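Local structure of C.Elegans p53 tumor suppressor-like transcription factor (Caenorhabditis elegans, 1T4W) at residues I103-H108 with N132-F137; P40-W45 with A128-F133. The protein binds, through this DNA-binding domain, the same consensus sequence as p53 and activates transcription, promoting apoptosis after genotoxic stress and ensuring proper meiotic chromosome segregation. All coordinates share one frame; numbering follows the deposited sequence.

Contact 1: residues I103-H108 with N132-F137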
loop_
_atom_site.group_PDB
_atom_site.type_symbol
_atom_site.label_atom_id
_atom_site.label_comp_id
_atom_site.label_asym_id
_atom_site.label_seq_id
_atom_site.Cartn_x
_atom_site.Cartn_y
_atom_site.Cartn_z
ATOM N N ILE A 103 4.566 -1.967 -9.249
ATOM C CA ILE A 103 4.830 -3.246 -8.614
ATOM C C ILE A 103 5.986 -3.923 -9.352
ATOM O O ILE A 103 5.950 -4.077 -10.575
ATOM C CB ILE A 103 3.549 -4.133 -8.686
ATOM C CG1 ILE A 103 2.376 -3.385 -8.037
ATOM C CG2 ILE A 103 3.787 -5.493 -8.019
ATOM C CD1 ILE A 103 2.585 -3.027 -6.571
ATOM N N ARG A 104 7.013 -4.323 -8.610
ATOM C CA ARG A 104 8.178 -4.971 -9.204
ATOM C C ARG A 104 8.527 -6.242 -8.432
ATOM O O ARG A 104 8.141 -6.415 -7.261
ATOM C CB ARG A 104 9.384 -4.017 -9.188
ATOM C CG ARG A 104 9.155 -2.677 -9.904
ATOM C CD ARG A 104 9.027 -2.846 -11.417
ATOM N NE ARG A 104 10.268 -3.330 -12.028
ATOM C CZ ARG A 104 11.295 -2.555 -12.368
ATOM N NH1 ARG A 104 11.245 -1.246 -12.163
ATOM N NH2 ARG A 104 12.377 -3.089 -12.916
ATOM N N ASN A 105 9.279 -7.115 -9.090
ATOM C CA ASN A 105 9.697 -8.382 -8.504
ATOM C C ASN A 105 8.506 -9.088 -7.888
ATOM O O ASN A 105 8.588 -9.618 -6.785
ATOM C CB ASN A 105 10.780 -8.147 -7.445
ATOM C CG ASN A 105 12.007 -7.486 -8.031
ATOM O OD1 ASN A 105 12.578 -7.982 -9.003
ATOM N ND2 ASN A 105 12.413 -6.357 -7.461
ATOM N N SER A 106 7.398 -9.101 -8.619
ATOM C CA SER A 106 6.196 -9.748 -8.129
ATOM C C SER A 106 6.278 -11.217 -8.435
ATOM O O SER A 106 6.524 -11.611 -9.597
ATOM C CB SER A 106 4.950 -9.175 -8.827
ATOM O OG SER A 106 3.783 -9.844 -8.374
ATOM N N GLU A 107 6.069 -12.030 -7.405
ATOM C CA GLU A 107 6.101 -13.472 -7.580
ATOM C C GLU A 107 4.854 -13.862 -8.387
ATOM O O GLU A 107 4.869 -14.834 -9.125
ATOM C CB GLU A 107 6.098 -14.189 -6.222
ATOM C CG GLU A 107 4.809 -13.980 -5.440
ATOM C CD GLU A 107 4.640 -14.962 -4.287
ATOM O OE1 GLU A 107 4.872 -16.176 -4.489
ATOM O OE2 GLU A 107 4.261 -14.526 -3.184
ATOM N N HIS A 108 3.783 -13.080 -8.253
ATOM C CA HIS A 108 2.541 -13.342 -8.967
ATOM C C HIS A 108 2.370 -12.547 -10.247
ATOM O O HIS A 108 2.869 -11.421 -10.375
ATOM C CB HIS A 108 1.346 -13.065 -8.050
ATOM C CG HIS A 108 1.227 -14.038 -6.921
ATOM N ND1 HIS A 108 1.024 -15.384 -7.126
ATOM C CD2 HIS A 108 1.266 -13.864 -5.578
ATOM C CE1 HIS A 108 0.937 -15.997 -5.959
ATOM N NE2 HIS A 108 1.080 -15.096 -5.004
ATOM N N ASN A 132 4.053 -11.870 -2.438
ATOM C CA ASN A 132 5.254 -11.077 -2.234
ATOM C C ASN A 132 5.530 -10.221 -3.455
ATOM O O ASN A 132 5.309 -10.643 -4.599
ATOM C CB ASN A 132 6.456 -11.989 -1.987
ATOM C CG ASN A 132 6.285 -12.836 -0.750
ATOM O OD1 ASN A 132 5.812 -12.357 0.275
ATOM N ND2 ASN A 132 6.677 -14.100 -0.834
ATOM N N PHE A 133 5.995 -9.004 -3.212
ATOM C CA PHE A 133 6.348 -8.094 -4.299
ATOM C C PHE A 133 6.923 -6.817 -3.715
ATOM O O PHE A 133 6.764 -6.532 -2.521
ATOM C CB PHE A 133 5.109 -7.748 -5.156
ATOM C CG PHE A 133 3.962 -7.152 -4.364
ATOM C CD1 PHE A 133 3.889 -5.774 -4.128
ATOM C CD2 PHE A 133 2.986 -7.973 -3.814
ATOM C CE1 PHE A 133 2.854 -5.219 -3.345
ATOM C CE2 PHE A 133 1.941 -7.432 -3.024
ATOM C CZ PHE A 133 1.882 -6.044 -2.791
ATOM N N ASP A 134 7.612 -6.062 -4.555
ATOM C CA ASP A 134 8.109 -4.781 -4.110
ATOM C C ASP A 134 7.178 -3.738 -4.658
ATOM O O ASP A 134 6.631 -3.904 -5.747
ATOM C CB ASP A 134 9.483 -4.470 -4.663
ATOM C CG ASP A 134 10.540 -5.353 -4.085
ATOM O OD1 ASP A 134 10.477 -5.610 -2.866
ATOM O OD2 ASP A 134 11.425 -5.772 -4.853
ATOM N N ILE A 135 6.964 -2.684 -3.891
ATOM C CA ILE A 135 6.190 -1.572 -4.406
ATOM C C ILE A 135 7.174 -0.402 -4.448
ATOM O O ILE A 135 8.069 -0.300 -3.598
ATOM C CB ILE A 135 4.992 -1.226 -3.512
ATOM C CG1 ILE A 135 4.238 -0.039 -4.110
ATOM C CG2 ILE A 135 5.464 -0.942 -2.104
ATOM C CD1 ILE A 135 2.825 0.148 -3.552
ATOM N N ILE A 136 7.048 0.463 -5.452
ATOM C CA ILE A 136 7.950 1.604 -5.544
ATOM C C ILE A 136 7.121 2.854 -5.868
ATOM O O ILE A 136 6.244 2.813 -6.733
ATOM C CB ILE A 136 9.072 1.331 -6.603
ATOM C CG1 ILE A 136 10.022 2.526 -6.672
ATOM C CG2 ILE A 136 8.461 1.084 -7.999
ATOM C CD1 ILE A 136 11.161 2.320 -7.652
ATOM N N PHE A 137 7.362 3.938 -5.131
ATOM C CA PHE A 137 6.615 5.196 -5.302
ATOM C C PHE A 137 7.422 6.161 -6.161
ATOM O O PHE A 137 8.602 6.402 -5.905
ATOM C CB PHE A 137 6.304 5.792 -3.927
ATOM C CG PHE A 137 5.500 4.872 -3.061
ATOM C CD1 PHE A 137 4.112 4.785 -3.215
ATOM C CD2 PHE A 137 6.126 4.029 -2.157
ATOM C CE1 PHE A 137 3.351 3.853 -2.475
ATOM C CE2 PHE A 137 5.381 3.089 -1.405
ATOM C CZ PHE A 137 3.990 3.001 -1.568
HETATM O O HOH W 1 3.129 -11.011 -6.148
#

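Contact 2: residues P40-W45 with A128-F133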
loop_
_atom_site.group_PDB
_atom_site.type_symbol
_atom_site.label_atom_id
_atom_site.label_comp_id
_atom_site.label_asym_id
_atom_site.label_seq_id
_atom_site.Cartn_x
_atom_site.Cartn_y
_atom_site.Cartn_z
ATOM N N PRO A 40 9.812 -3.855 0.025
ATOM C CA PRO A 40 9.415 -5.270 0.038
ATOM C C PRO A 40 8.148 -5.515 0.865
ATOM O O PRO A 40 8.150 -5.386 2.084
ATOM C CB PRO A 40 10.648 -5.972 0.617
ATOM C CG PRO A 40 11.180 -4.944 1.599
ATOM C CD PRO A 40 11.009 -3.612 0.868
ATOM N N ILE A 41 7.066 -5.852 0.179
ATOM C CA ILE A 41 5.779 -6.102 0.827
ATOM C C ILE A 41 5.447 -7.598 0.849
ATOM O O ILE A 41 5.791 -8.354 -0.075
ATOM C CB ILE A 41 4.599 -5.413 0.071
ATOM C CG1 ILE A 41 4.820 -3.895 -0.030
ATOM C CG2 ILE A 41 3.241 -5.769 0.757
ATOM C CD1 ILE A 41 4.830 -3.152 1.327
ATOM N N GLN A 42 4.795 -8.021 1.918
ATOM C CA GLN A 42 4.340 -9.406 2.005
ATOM C C GLN A 42 2.882 -9.361 2.433
ATOM O O GLN A 42 2.573 -8.811 3.485
ATOM C CB GLN A 42 5.121 -10.191 3.055
ATOM C CG GLN A 42 6.604 -10.298 2.758
ATOM C CD GLN A 42 7.242 -11.452 3.503
ATOM O OE1 GLN A 42 7.077 -11.587 4.719
ATOM N NE2 GLN A 42 7.969 -12.296 2.775
ATOM N N VAL A 43 1.991 -9.902 1.611
ATOM C CA VAL A 43 0.571 -9.946 1.970
ATOM C C VAL A 43 0.253 -11.405 2.342
ATOM O O VAL A 43 0.538 -12.314 1.574
ATOM C CB VAL A 43 -0.337 -9.499 0.793
ATOM C CG1 VAL A 43 -1.833 -9.628 1.198
ATOM C CG2 VAL A 43 -0.012 -8.031 0.403
ATOM N N LYS A 44 -0.323 -11.625 3.520
ATOM C CA LYS A 44 -0.632 -12.983 3.950
ATOM C C LYS A 44 -2.092 -13.094 4.353
ATOM O O LYS A 44 -2.708 -12.109 4.777
ATOM C CB LYS A 44 0.261 -13.378 5.143
ATOM C CG LYS A 44 1.756 -13.497 4.811
ATOM C CD LYS A 44 2.564 -13.706 6.088
ATOM C CE LYS A 44 4.047 -13.996 5.804
ATOM N NZ LYS A 44 4.807 -14.281 7.072
ATOM N N TRP A 45 -2.656 -14.286 4.211
ATOM C CA TRP A 45 -4.040 -14.487 4.610
ATOM C C TRP A 45 -4.360 -15.940 4.934
ATOM O O TRP A 45 -3.616 -16.848 4.577
ATOM C CB TRP A 45 -5.010 -13.986 3.521
ATOM C CG TRP A 45 -4.848 -14.631 2.160
ATOM C CD1 TRP A 45 -5.467 -15.768 1.703
ATOM C CD2 TRP A 45 -3.966 -14.209 1.108
ATOM N NE1 TRP A 45 -5.022 -16.081 0.439
ATOM C CE2 TRP A 45 -4.099 -15.145 0.050
ATOM C CE3 TRP A 45 -3.074 -13.133 0.962
ATOM C CZ2 TRP A 45 -3.372 -15.039 -1.144
ATOM C CZ3 TRP A 45 -2.346 -13.022 -0.223
ATOM C CH2 TRP A 45 -2.501 -13.976 -1.267
ATOM N N ALA A 128 -3.208 -20.365 -2.943
ATOM C CA ALA A 128 -2.198 -19.357 -2.617
ATOM C C ALA A 128 -2.609 -18.692 -1.301
ATOM O O ALA A 128 -3.790 -18.421 -1.081
ATOM C CB ALA A 128 -2.091 -18.326 -3.744
ATOM N N VAL A 129 -1.654 -18.458 -0.407
ATOM C CA VAL A 129 -1.967 -17.830 0.879
ATOM C C VAL A 129 -1.016 -16.666 1.181
ATOM O O VAL A 129 -1.003 -16.126 2.286
ATOM C CB VAL A 129 -1.890 -18.849 2.039
ATOM C CG1 VAL A 129 -2.968 -19.939 1.868
ATOM C CG2 VAL A 129 -0.490 -19.493 2.066
ATOM N N GLN A 130 -0.212 -16.285 0.199
ATOM C CA GLN A 130 0.712 -15.176 0.407
ATOM C C GLN A 130 1.048 -14.531 -0.911
ATOM O O GLN A 130 0.965 -15.152 -1.966
ATOM C CB GLN A 130 2.014 -15.662 1.075
ATOM C CG GLN A 130 2.973 -14.531 1.515
ATOM C CD GLN A 130 4.071 -15.023 2.459
ATOM O OE1 GLN A 130 3.818 -15.866 3.303
ATOM N NE2 GLN A 130 5.282 -14.481 2.327
ATOM N N ALA A 131 1.390 -13.254 -0.869
ATOM C CA ALA A 131 1.794 -12.600 -2.091
ATOM C C ALA A 131 2.957 -11.714 -1.710
ATOM O O ALA A 131 2.855 -10.913 -0.779
ATOM C CB ALA A 131 0.660 -11.760 -2.670
ATOM N N ASN A 132 4.053 -11.870 -2.438
ATOM C CA ASN A 132 5.254 -11.077 -2.234
ATOM C C ASN A 132 5.530 -10.221 -3.455
ATOM O O ASN A 132 5.309 -10.643 -4.599
ATOM C CB ASN A 132 6.456 -11.989 -1.987
ATOM C CG ASN A 132 6.285 -12.836 -0.750
ATOM O OD1 ASN A 132 5.812 -12.357 0.275
ATOM N ND2 ASN A 132 6.677 -14.100 -0.834
ATOM N N PHE A 133 5.995 -9.004 -3.212
ATOM C CA PHE A 133 6.348 -8.094 -4.299
ATOM C C PHE A 133 6.923 -6.817 -3.715
ATOM O O PHE A 133 6.764 -6.532 -2.521
ATOM C CB PHE A 133 5.109 -7.748 -5.156
ATOM C CG PHE A 133 3.962 -7.152 -4.364
ATOM C CD1 PHE A 133 3.889 -5.774 -4.128
ATOM C CD2 PHE A 133 2.986 -7.973 -3.814
ATOM C CE1 PHE A 133 2.854 -5.219 -3.345
ATOM C CE2 PHE A 133 1.941 -7.432 -3.024
ATOM C CZ PHE A 133 1.882 -6.044 -2.791
#

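Contact 1: residues I103-H108 with N132-F137
Arg104 and Asp134 form an antiparallel hydrogen-bonded pair: Arg104 N reaches Asp134 O at 2.9 Å, and Asp134 N returns to Arg104 O at 2.8 Å. Beside it, Ile103 and Ile135 make the non-hydrogen-bonded pair, where Ile103 CA also approaches Asp134 O in a CA-H...O contact. Beyond Arg104 the regular pairing ends, because Asn105 takes positive backbone angles and turns the chain.

Polar side chains take over around this turn. Asn105 ND2 donates to Asp134 OD2 at 2.8 Å, meeting the oxygen nearly head-on down its C-O bond, with OD2 close to the plane of the Asn105 amide, although amide and carboxylate planes stand almost perpendicular (88°). Glu107 grips Asn132 twice. Its backbone N donates to Asn132 O at 3.2 Å, while its CG, set between the backbone N and carbonyl carbon (chi1 65°), carries the carboxylate back so that OE2 accepts Asn132 N at 2.8 Å on the anti lone pair. OD1 of Asn132 accepts a hydrogen bond from Gln130 NE2. One water receives His108 N and donates to both Ser106 OG and Asn132 O, giving that carbonyl a second donor besides Glu107 N.

Apolar contacts gather on the face bearing Ile103 and Ile135. Ile103 CG2 touches Phe133 CB at 3.9 Å and CD1 comes obliquely to the ring, reaching CD1 and CE1 of Phe133, while the CB of Ser106 packs on Phe133 CB. Phe120 and Leu122 of strand 119-123 extend this apolar side.

The arrangement is an antiparallel edge-strand pairing in a four-stranded sheet of the p53-like beta-sandwich, with side-chain and water bonds continuing the join where strand 101-104 ends.

Contact 2: residues P40-W45 with A128-F133
Trp45 lies against the backbone of residues 128-131, and its indole can be followed outward from CB. CG sits between the backbone N and carbonyl carbon (chi1 58°), which turns the ring back over the neighbouring segment 128-131. CG and CD2 come to Val129 O. The five-membered ring receives Val129 CA over its face, 3.8 Å from the centroid, in a CH-pi contact. NE1 makes a weak hydrogen bond to Ala128 O at 3.1 Å. Farther out, CZ2 passes Ala128 O and CH2 lies 3.6 Å from Gln130 N, which is over the same face as Val129 CA; at the rim CZ3 and CH2 touch Ala131 CB. With alanine in place of Trp45, the peptide linking Val129 to Gln130 would probably lose its aromatic cover and Ala128 O its weak NE1 donor.

The axes of strand segments 40-45 and 130-133 are antiparallel, 173° apart. Val43 pairs with Ala131 through Val43 N to Ala131 O at 2.7 Å and the return bond from Ala131 N to Val43 O; Ile41 is joined likewise to Phe133, and Trp45 N reaches Val129 O at 3.1 Å.

The two faces differ. On one, Ile41 CB lies over the Phe133 ring, 4.2 Å from its centroid, and Val43 CG2 meets Phe133 CE2. On the other, the extended chains of Lys44 and Gln130 run alongside each other, while Gln130 NE2 gives Asn132 OD1 a nearly straight bond (177°) in both amide planes. Leu58 and Ile60 of strand 57-65, in the second sheet, cover the apolar face.

Such pairing of inner strands, with one face turned to an opposing sheet and the other polar, is characteristic of the beta-sandwich of p53-family DNA-binding domains.

Both contacts use strand 130-137, which lies between strands 101-104 and 39-46 in the four-stranded sheet, and they share Asn132 and Phe133. Phe133 meets Ile103 in contact 1 and Ile41 with Val43 in contact 2, tying both neighbours to the buried face. Each contact is partly buried; exposed residues are Arg104, Asn105 and Glu107 in contact 1, and Lys44 and Val129 in contact 2. Contact 2 joins two inner strands in regular register and buries more surface, 574 against 471 Å². Contact 1, at an outermost strand of this chain, relies more on carboxylate, amide and water bonds around a turn. His108 NE2 probably bonds Gln130 O, bridging the two.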